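Local coordinates for cGAS/DncV-like nucleotidyltransferase in E. coli homolog (Elizabethkingia meningoseptica ATCC 13253 = NBRC 12535, PDB 6E0O), which synthesises cyclic dinucleotide second messengers from nucleoside triphosphates in response to phage infection, as the nucleotidyltransferase of a CBASS antiviral defence system, at residues Ala103-Ala108 with Lys122-Asn127; Asn225-Gln230 with Ile244-Glu249. One frame throughout, in Å; residues are numbered along the deposited sequence.

Contact 1 (Ala103-Ala108 with Lys122-Asn127). With nucleotides of chain B.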
ATOM      1  N   ALA A 103      20.354   8.845  -7.177  1.00 13.87           N
ATOM      2  CA  ALA A 103      20.788  10.158  -7.649  1.00 14.57           C
ATOM      3  C   ALA A 103      20.487  10.339  -9.132  1.00 14.35           C
ATOM      4  O   ALA A 103      20.048  11.411  -9.561  1.00 14.29           O
ATOM      5  CB  ALA A 103      22.282  10.345  -7.390  1.00 16.41           C
ATOM      6  N   ASP A 104      20.719   9.300  -9.933  1.00 14.61           N
ATOM      7  CA  ASP A 104      20.439   9.389 -11.361  1.00 14.78           C
ATOM      8  C   ASP A 104      18.944   9.508 -11.617  1.00 13.16           C
ATOM      9  O   ASP A 104      18.517  10.213 -12.540  1.00 13.57           O
ATOM     10  CB  ASP A 104      21.004   8.158 -12.069  1.00 17.24           C
ATOM     11  CG  ASP A 104      22.520   8.161 -12.143  1.00 21.79           C
ATOM     12  OD1 ASP A 104      23.156   9.185 -11.795  1.00 24.99           O
ATOM     13  OD2 ASP A 104      23.078   7.122 -12.552  1.00 25.74           O
ATOM     14  N   THR A 105      18.135   8.826 -10.802  1.00 12.72           N
ATOM     15  CA  THR A 105      16.685   8.932 -10.913  1.00 11.85           C
ATOM     16  C   THR A 105      16.236  10.352 -10.600  1.00 11.81           C
ATOM     17  O   THR A 105      15.425  10.934 -11.325  1.00 12.08           O
ATOM     18  CB  THR A 105      16.024   7.936  -9.956  1.00 12.34           C
ATOM     19  OG1 THR A 105      16.431   6.608 -10.282  1.00 13.15           O
ATOM     20  CG2 THR A 105      14.516   8.012 -10.067  1.00 12.77           C
ATOM     21  N   GLU A 106      16.769  10.929  -9.520  1.00 12.72           N
ATOM     22  CA  GLU A 106      16.435  12.304  -9.170  1.00 13.23           C
ATOM     23  C   GLU A 106      16.820  13.260 -10.293  1.00 12.25           C
ATOM     24  O   GLU A 106      16.057  14.164 -10.642  1.00 13.26           O
ATOM     25  CB  GLU A 106      17.130  12.667  -7.858  1.00 15.88           C
ATOM     26  CG  GLU A 106      16.779  14.034  -7.339  1.00 18.68           C
ATOM     27  CD  GLU A 106      17.457  14.363  -6.019  1.00 26.45           C
ATOM     28  OE1 GLU A 106      18.183  13.504  -5.472  1.00 28.64           O
ATOM     29  OE2 GLU A 106      17.263  15.489  -5.525  1.00 31.28           O
ATOM     30  N   GLU A 107      17.989  13.045 -10.894  1.00 13.28           N
ATOM     31  CA  GLU A 107      18.451  13.904 -11.979  1.00 14.10           C
ATOM     32  C   GLU A 107      17.536  13.797 -13.189  1.00 12.96           C
ATOM     33  O   GLU A 107      17.158  14.810 -13.786  1.00 13.45           O
ATOM     34  CB  GLU A 107      19.870  13.485 -12.340  1.00 16.28           C
ATOM     35  CG  GLU A 107      20.549  14.297 -13.384  1.00 20.18           C
ATOM     36  CD  GLU A 107      22.025  13.957 -13.462  1.00 25.76           C
ATOM     37  OE1 GLU A 107      22.706  14.004 -12.414  1.00 30.09           O
ATOM     38  OE2 GLU A 107      22.496  13.626 -14.568  1.00 31.14           O
ATOM     39  N   ALA A 108      17.179  12.572 -13.576  1.00 12.40           N
ATOM     40  CA  ALA A 108      16.282  12.383 -14.710  1.00 13.08           C
ATOM     41  C   ALA A 108      14.975  13.125 -14.488  1.00 12.28           C
ATOM     42  O   ALA A 108      14.439  13.748 -15.410  1.00 13.57           O
ATOM     43  CB  ALA A 108      16.023  10.890 -14.925  1.00 14.10           C
ATOM     44  N   LYS A 122      12.530   7.518   1.123  1.00 14.30           N
ATOM     45  CA  LYS A 122      12.333   6.230   0.469  1.00 14.71           C
ATOM     46  C   LYS A 122      11.958   6.358  -1.000  1.00 14.57           C
ATOM     47  O   LYS A 122      11.684   5.338  -1.642  1.00 14.83           O
ATOM     48  CB  LYS A 122      11.267   5.407   1.201  1.00 16.90           C
ATOM     49  CG  LYS A 122      11.664   4.987   2.601  1.00 17.28           C
ATOM     50  CD  LYS A 122      10.597   4.140   3.280  1.00 19.92           C
ATOM     51  CE  LYS A 122      10.872   3.999   4.768  1.00 23.79           C
ATOM     52  NZ  LYS A 122       9.778   3.280   5.468  1.00 27.58           N
ATOM     53  N   CYS A 123      11.968   7.566  -1.557  1.00 13.87           N
ATOM     54  CA  CYS A 123      11.513   7.779  -2.925  1.00 12.87           C
ATOM     55  C   CYS A 123      11.954   9.160  -3.381  1.00 13.37           C
ATOM     56  O   CYS A 123      12.537   9.934  -2.616  1.00 14.34           O
ATOM     57  CB  CYS A 123       9.991   7.642  -3.007  1.00 14.60           C
ATOM     58  SG  CYS A 123       9.080   8.920  -2.093  1.00 18.33           S
ATOM     59  N   ILE A 124      11.673   9.459  -4.646  1.00 12.67           N
ATOM     60  CA  ILE A 124      11.764  10.809  -5.189  1.00 13.23           C
ATOM     61  C   ILE A 124      10.332  11.269  -5.452  1.00 12.94           C
ATOM     62  O   ILE A 124       9.608  10.653  -6.243  1.00 13.18           O
ATOM     63  CB  ILE A 124      12.592  10.865  -6.482  1.00 13.12           C
ATOM     64  CG1 ILE A 124      13.975  10.232  -6.330  1.00 15.01           C
ATOM     65  CG2 ILE A 124      12.659  12.315  -6.932  1.00 13.01           C
ATOM     66  CD1 ILE A 124      14.885  10.906  -5.347  1.00 16.42           C
ATOM     67  N   GLN A 125       9.917  12.346  -4.803  1.00 12.84           N
ATOM     68  CA  GLN A 125       8.578  12.873  -5.005  1.00 12.51           C
ATOM     69  C   GLN A 125       8.581  13.841  -6.173  1.00 12.70           C
ATOM     70  O   GLN A 125       9.470  14.689  -6.288  1.00 14.41           O
ATOM     71  CB  GLN A 125       8.115  13.589  -3.739  1.00 15.04           C
ATOM     72  CG  GLN A 125       6.697  14.088  -3.759  1.00 18.20           C
ATOM     73  CD  GLN A 125       6.300  14.655  -2.413  1.00 25.39           C
ATOM     74  OE1 GLN A 125       6.230  15.866  -2.239  1.00 32.20           O
ATOM     75  NE2 GLN A 125       6.065  13.780  -1.448  1.00 29.53           N
ATOM     76  N   VAL A 126       7.585  13.706  -7.033  1.00 12.03           N
ATOM     77  CA  VAL A 126       7.341  14.644  -8.119  1.00 11.89           C
ATOM     78  C   VAL A 126       5.990  15.291  -7.833  1.00 11.72           C
ATOM     79  O   VAL A 126       4.935  14.681  -8.035  1.00 12.11           O
ATOM     80  CB  VAL A 126       7.371  13.973  -9.496  1.00 12.47           C
ATOM     81  CG1 VAL A 126       7.170  15.035 -10.569  1.00 14.17           C
ATOM     82  CG2 VAL A 126       8.670  13.196  -9.710  1.00 14.00           C
ATOM     83  N   ASN A 127       6.014  16.530  -7.356  1.00 12.95           N
ATOM     84  CA  ASN A 127       4.788  17.209  -6.978  1.00 12.98           C
ATOM     85  C   ASN A 127       3.913  17.448  -8.199  1.00 12.91           C
ATOM     86  O   ASN A 127       4.402  17.799  -9.279  1.00 14.60           O
ATOM     87  CB  ASN A 127       5.129  18.516  -6.283  1.00 14.97           C
ATOM     88  CG  ASN A 127       5.760  18.283  -4.931  1.00 19.99           C
ATOM     89  OD1 ASN A 127       6.797  18.848  -4.610  1.00 31.66           O
ATOM     90  ND2 ASN A 127       5.121  17.449  -4.125  1.00 23.98           N
TER
ATOM     91  P     A B   2       6.109   5.626   3.756  1.00 53.75           P
ATOM     92  OP1   A B   2       7.298   4.828   4.155  1.00 57.70           O
ATOM     93  OP2   A B   2       5.987   7.033   4.227  1.00 58.92           O
ATOM     94  O5'   A B   2       6.052   5.644   2.162  1.00 62.49           O
ATOM     95  C5'   A B   2       6.880   6.521   1.402  1.00 66.22           C
ATOM     96  C4'   A B   2       7.092   6.009  -0.002  1.00 66.10           C
ATOM     97  O4'   A B   2       7.927   4.823   0.058  1.00 61.45           O
ATOM     98  C3'   A B   2       5.820   5.602  -0.742  1.00 67.58           C
ATOM     99  O3'   A B   2       5.943   5.896  -2.133  1.00 68.72           O
ATOM    100  C2'   A B   2       5.763   4.096  -0.527  1.00 64.35           C
ATOM    101  O2'   A B   2       5.067   3.381  -1.529  1.00 65.29           O
ATOM    102  C1'   A B   2       7.242   3.717  -0.496  1.00 56.20           C
ATOM    103  N9    A B   2       7.511   2.555   0.351  1.00 37.46           N
ATOM    104  C8    A B   2       7.514   2.515   1.726  1.00 31.71           C
ATOM    105  N7    A B   2       7.780   1.335   2.222  1.00 24.64           N
ATOM    106  C5    A B   2       7.952   0.536   1.100  1.00 24.58           C
ATOM    107  C6    A B   2       8.247  -0.832   0.942  1.00 21.77           C
ATOM    108  N6    A B   2       8.440  -1.690   1.947  1.00 22.77           N
ATOM    109  N1    A B   2       8.356  -1.282  -0.316  1.00 23.79           N
ATOM    110  C2    A B   2       8.168  -0.456  -1.343  1.00 23.79           C
ATOM    111  N3    A B   2       7.886   0.847  -1.326  1.00 24.49           N
ATOM    112  C4    A B   2       7.791   1.281  -0.060  1.00 26.40           C
TER

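Contact 2 (Asn225-Gln230 with Ile244-Glu249)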
ATOM      1  N   ASN A 225      -6.148 -11.205   7.045  1.00 11.05           N
ATOM      2  CA  ASN A 225      -6.109 -12.382   7.904  1.00 11.40           C
ATOM      3  C   ASN A 225      -7.458 -12.726   8.520  1.00 11.53           C
ATOM      4  O   ASN A 225      -7.568 -13.751   9.205  1.00 13.66           O
ATOM      5  CB  ASN A 225      -5.036 -12.215   8.985  1.00 12.26           C
ATOM      6  CG  ASN A 225      -3.629 -12.397   8.437  1.00 12.56           C
ATOM      7  OD1 ASN A 225      -3.056 -13.485   8.502  1.00 12.92           O
ATOM      8  ND2 ASN A 225      -3.063 -11.329   7.888  1.00 12.34           N
ATOM      9  N   VAL A 226      -8.480 -11.919   8.282  1.00 11.50           N
ATOM     10  CA  VAL A 226      -9.831 -12.287   8.723  1.00 11.16           C
ATOM     11  C   VAL A 226     -10.351 -13.376   7.816  1.00 11.11           C
ATOM     12  O   VAL A 226     -10.335 -13.212   6.577  1.00 12.22           O
ATOM     13  CB  VAL A 226     -10.745 -11.056   8.686  1.00 11.89           C
ATOM     14  CG1 VAL A 226     -12.182 -11.447   9.021  1.00 12.57           C
ATOM     15  CG2 VAL A 226     -10.245  -9.985   9.638  1.00 12.58           C
ATOM     16  N   PRO A 227     -10.822 -14.518   8.329  1.00 12.88           N
ATOM     17  CA  PRO A 227     -11.254 -15.601   7.446  1.00 13.60           C
ATOM     18  C   PRO A 227     -12.369 -15.169   6.507  1.00 11.63           C
ATOM     19  O   PRO A 227     -13.223 -14.349   6.851  1.00 12.41           O
ATOM     20  CB  PRO A 227     -11.724 -16.692   8.410  1.00 16.24           C
ATOM     21  CG  PRO A 227     -10.896 -16.449   9.653  1.00 17.77           C
ATOM     22  CD  PRO A 227     -10.833 -14.937   9.751  1.00 14.30           C
ATOM     23  N   ASN A 228     -12.348 -15.747   5.308  1.00 12.11           N
ATOM     24  CA  ASN A 228     -13.323 -15.391   4.286  1.00 12.98           C
ATOM     25  C   ASN A 228     -14.760 -15.530   4.775  1.00 12.62           C
ATOM     26  O   ASN A 228     -15.625 -14.761   4.346  1.00 13.86           O
ATOM     27  CB  ASN A 228     -13.127 -16.271   3.053  1.00 13.11           C
ATOM     28  CG  ASN A 228     -11.940 -15.854   2.214  1.00 14.79           C
ATOM     29  OD1 ASN A 228     -11.236 -14.886   2.524  1.00 14.85           O
ATOM     30  ND2 ASN A 228     -11.710 -16.582   1.133  1.00 18.88           N
ATOM     31  N   ASN A 229     -15.039 -16.507   5.647  1.00 13.79           N
ATOM     32  CA  ASN A 229     -16.414 -16.740   6.081  1.00 15.41           C
ATOM     33  C   ASN A 229     -16.931 -15.672   7.046  1.00 15.01           C
ATOM     34  O   ASN A 229     -18.082 -15.774   7.480  1.00 18.60           O
ATOM     35  CB  ASN A 229     -16.593 -18.151   6.649  1.00 17.98           C
ATOM     36  CG  ASN A 229     -15.903 -18.356   7.977  1.00 21.03           C
ATOM     37  OD1 ASN A 229     -15.336 -17.440   8.560  1.00 22.50           O
ATOM     38  ND2 ASN A 229     -15.969 -19.587   8.475  1.00 25.90           N
ATOM     39  N   GLN A 230     -16.135 -14.644   7.362  1.00 13.77           N
ATOM     40  CA  GLN A 230     -16.613 -13.511   8.145  1.00 14.09           C
ATOM     41  C   GLN A 230     -17.203 -12.411   7.272  1.00 11.91           C
ATOM     42  O   GLN A 230     -17.785 -11.462   7.802  1.00 12.56           O
ATOM     43  CB  GLN A 230     -15.465 -12.901   8.955  1.00 15.84           C
ATOM     44  CG  GLN A 230     -14.814 -13.840   9.932  1.00 18.30           C
ATOM     45  CD  GLN A 230     -15.745 -14.199  11.062  1.00 21.51           C
ATOM     46  OE1 GLN A 230     -16.355 -13.326  11.685  1.00 21.49           O
ATOM     47  NE2 GLN A 230     -15.871 -15.491  11.332  1.00 28.32           N
ATOM     48  N   ILE A 244     -13.721  -6.153  12.667  1.00 11.02           N
ATOM     49  CA  ILE A 244     -13.115  -5.475  13.812  1.00 11.30           C
ATOM     50  C   ILE A 244     -12.991  -6.437  14.990  1.00 10.83           C
ATOM     51  O   ILE A 244     -11.937  -6.527  15.635  1.00 11.76           O
ATOM     52  CB  ILE A 244     -13.899  -4.201  14.175  1.00 12.33           C
ATOM     53  CG1 ILE A 244     -13.809  -3.183  13.033  1.00 11.92           C
ATOM     54  CG2 ILE A 244     -13.387  -3.628  15.483  1.00 13.44           C
ATOM     55  CD1 ILE A 244     -14.732  -1.981  13.171  1.00 13.33           C
ATOM     56  N   VAL A 245     -14.071  -7.168  15.295  1.00 11.41           N
ATOM     57  CA  VAL A 245     -14.036  -8.088  16.430  1.00 12.72           C
ATOM     58  C   VAL A 245     -12.975  -9.160  16.216  1.00 11.16           C
ATOM     59  O   VAL A 245     -12.223  -9.506  17.137  1.00 12.57           O
ATOM     60  CB  VAL A 245     -15.424  -8.713  16.661  1.00 14.50           C
ATOM     61  CG1 VAL A 245     -15.338  -9.842  17.692  1.00 16.42           C
ATOM     62  CG2 VAL A 245     -16.419  -7.659  17.108  1.00 16.80           C
ATOM     63  N   LYS A 246     -12.889  -9.708  15.001  1.00 12.09           N
ATOM     64  CA  LYS A 246     -11.927 -10.776  14.750  1.00 11.92           C
ATOM     65  C   LYS A 246     -10.492 -10.288  14.932  1.00 10.96           C
ATOM     66  O   LYS A 246      -9.682 -10.952  15.587  1.00 12.24           O
ATOM     67  CB  LYS A 246     -12.132 -11.352  13.350  1.00 11.93           C
ATOM     68  CG  LYS A 246     -11.145 -12.450  12.968  1.00 12.99           C
ATOM     69  CD  LYS A 246     -11.134 -13.612  13.935  1.00 14.98           C
ATOM     70  CE  LYS A 246     -10.314 -14.782  13.397  1.00 18.08           C
ATOM     71  NZ  LYS A 246      -9.898 -15.719  14.492  1.00 20.71           N
ATOM     72  N   ILE A 247     -10.152  -9.132  14.356  1.00 11.67           N
ATOM     73  CA  ILE A 247      -8.789  -8.623  14.500  1.00 11.69           C
ATOM     74  C   ILE A 247      -8.493  -8.323  15.964  1.00 10.67           C
ATOM     75  O   ILE A 247      -7.441  -8.689  16.494  1.00 11.05           O
ATOM     76  CB  ILE A 247      -8.571  -7.388  13.607  1.00 10.91           C
ATOM     77  CG1 ILE A 247      -8.700  -7.766  12.134  1.00 11.25           C
ATOM     78  CG2 ILE A 247      -7.204  -6.764  13.873  1.00 11.07           C
ATOM     79  CD1 ILE A 247      -8.879  -6.581  11.204  1.00 11.18           C
ATOM     80  N   TYR A 248      -9.419  -7.638  16.634  1.00 11.40           N
ATOM     81  CA  TYR A 248      -9.258  -7.290  18.042  1.00 11.76           C
ATOM     82  C   TYR A 248      -8.980  -8.528  18.876  1.00 11.72           C
ATOM     83  O   TYR A 248      -8.005  -8.576  19.633  1.00 12.45           O
ATOM     84  CB  TYR A 248     -10.532  -6.573  18.476  1.00 11.99           C
ATOM     85  CG  TYR A 248     -10.667  -6.067  19.882  1.00 12.15           C
ATOM     86  CD1 TYR A 248     -11.125  -6.892  20.894  1.00 13.08           C
ATOM     87  CD2 TYR A 248     -10.466  -4.730  20.175  1.00 13.82           C
ATOM     88  CE1 TYR A 248     -11.323  -6.410  22.178  1.00 12.57           C
ATOM     89  CE2 TYR A 248     -10.672  -4.242  21.448  1.00 14.34           C
ATOM     90  CZ  TYR A 248     -11.098  -5.086  22.449  1.00 13.54           C
ATOM     91  OH  TYR A 248     -11.317  -4.585  23.707  1.00 16.57           O
ATOM     92  N   GLU A 249      -9.818  -9.556  18.729  1.00 11.94           N
ATOM     93  CA  GLU A 249      -9.635 -10.772  19.507  1.00 12.31           C
ATOM     94  C   GLU A 249      -8.338 -11.475  19.126  1.00 12.08           C
ATOM     95  O   GLU A 249      -7.604 -11.956  20.000  1.00 12.87           O
ATOM     96  CB  GLU A 249     -10.844 -11.694  19.337  1.00 14.29           C
ATOM     97  CG  GLU A 249     -12.108 -11.138  19.978  1.00 17.07           C
ATOM     98  CD  GLU A 249     -13.287 -12.086  19.905  1.00 24.36           C
ATOM     99  OE1 GLU A 249     -13.134 -13.188  19.340  1.00 31.74           O
ATOM    100  OE2 GLU A 249     -14.370 -11.716  20.406  1.00 25.72           O
TER

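Contact 1 (Ala103-Ala108 with Lys122-Asn127)
Ile124 on strand 124-126 meets Thr105 and Glu106 on helix 98-113, packing helix against sheet in the nucleotidyltransferase fold of the CD-NTase family. Following Ile124 outward, the bond from CA to CB points toward the helix. Along the longer branch, Ile124 CG1 lies anti to the carbonyl carbon (chi1 -53°) and passes 4.4 Å from the Thr105 methyl CG2. Beyond it, Ile124 CD1 makes the closest approach, 3.8 Å from Glu106 CB and 4.2 Å from Glu106 CG, so the isoleucine tip abuts the root of the glutamate, the two side chains crossing at about a right angle. Lys102 and Leu109 of the same helix also touch Ile124. Glu106 runs on fully extended (chi1 -176°, chi2 179°), which takes its carboxylate past the apolar patch to a salt bridge with Arg110. Thr105 is buried, and its OG1 is hydrogen-bonded to the carbonyl of Leu101, a turn earlier.

The loop leading into the strand, Lys122-Cys123, faces the bound nucleotide A2 of chain B: Cys123 SG is 4.1 Å from its C4'. Lys122, consistent with its assignment as an ATP-binding residue, extends along this nucleotide until NZ donates a hydrogen bond to phosphate oxygen OP1 at 3.2 Å.

Contact 2 (Asn225-Gln230 with Ile244-Glu249)
Val226 and Ile247 meet with their side chains crossing at about a right angle, and Pro227 and Lys246 repeat that geometry beside them. In the first pair the touching branch of the valine is Val226 CG2, which lies 3.7 Å from Ile247 CG1 and 4.0 Å from Ile247 CD1. One methyl therefore rests against both carbons of the longer branch of Ile247. That branch is placed by chi1 of -64°, with CG1 anti to the carbonyl carbon; although the CA-CB bond of Ile247 is not aimed at the loop, the far part of the side chain closes on it. The other valine methyl, Val226 CG1, is turned to the lysine, 4.2 Å from Lys246 CG.

Both pairs join the loop that follows helix 216-224 to a face of helix 236-252, so this is helix-loop packing, in which the connection between helices 216-224 and 236-252 lies against a face of the second. Within the connection a short 3-10 turn, residues 228-230, is marked by the bond from Gln230 N to Pro227 O at 3.0 Å. Helix 275-289 flanks the same helix, with Met282 touching Ile247.

In the second pair Lys246 has its CB directed at the loop, and the chain then bends at chi2 (56°), which brings the aliphatic part to the CD-CG edge of the Pro227 ring. Lys246 CE lies 3.7 Å from Pro227 CD and 4.1 Å from Pro227 CG, while Lys246 CG is 4.1 Å from Pro227 CD. Thus that edge meets methylene carbons, and the charged end continues to a salt bridge with Asp250, one turn further along the helix. On the loop side, Lys181 NZ donates hydrogen bonds to Val226 O and to Asn228 OD1.

Overall arrangement
From the N terminus, the chain runs through helices 5-11 and 21-38, then strands 42-47 and 62-68, before helix 98-113. Contact 1 closes the short return from that helix through strand 117-119 to strand 124-126, with 13 residues between its segments. The chain next builds the rest of the sheet, including strand 135-147 with Asp136, a probable magnesium ligand, before turning largely helical. Contact 2 closes a second 13-residue interval, from the loop after helix 216-224 into helix 236-252. The two follow in series, neither nested nor crossed. Their centres lie about 39 Å apart on opposite sides of the chain's centre: contact 1 ties helix to sheet, contact 2 loop to helix.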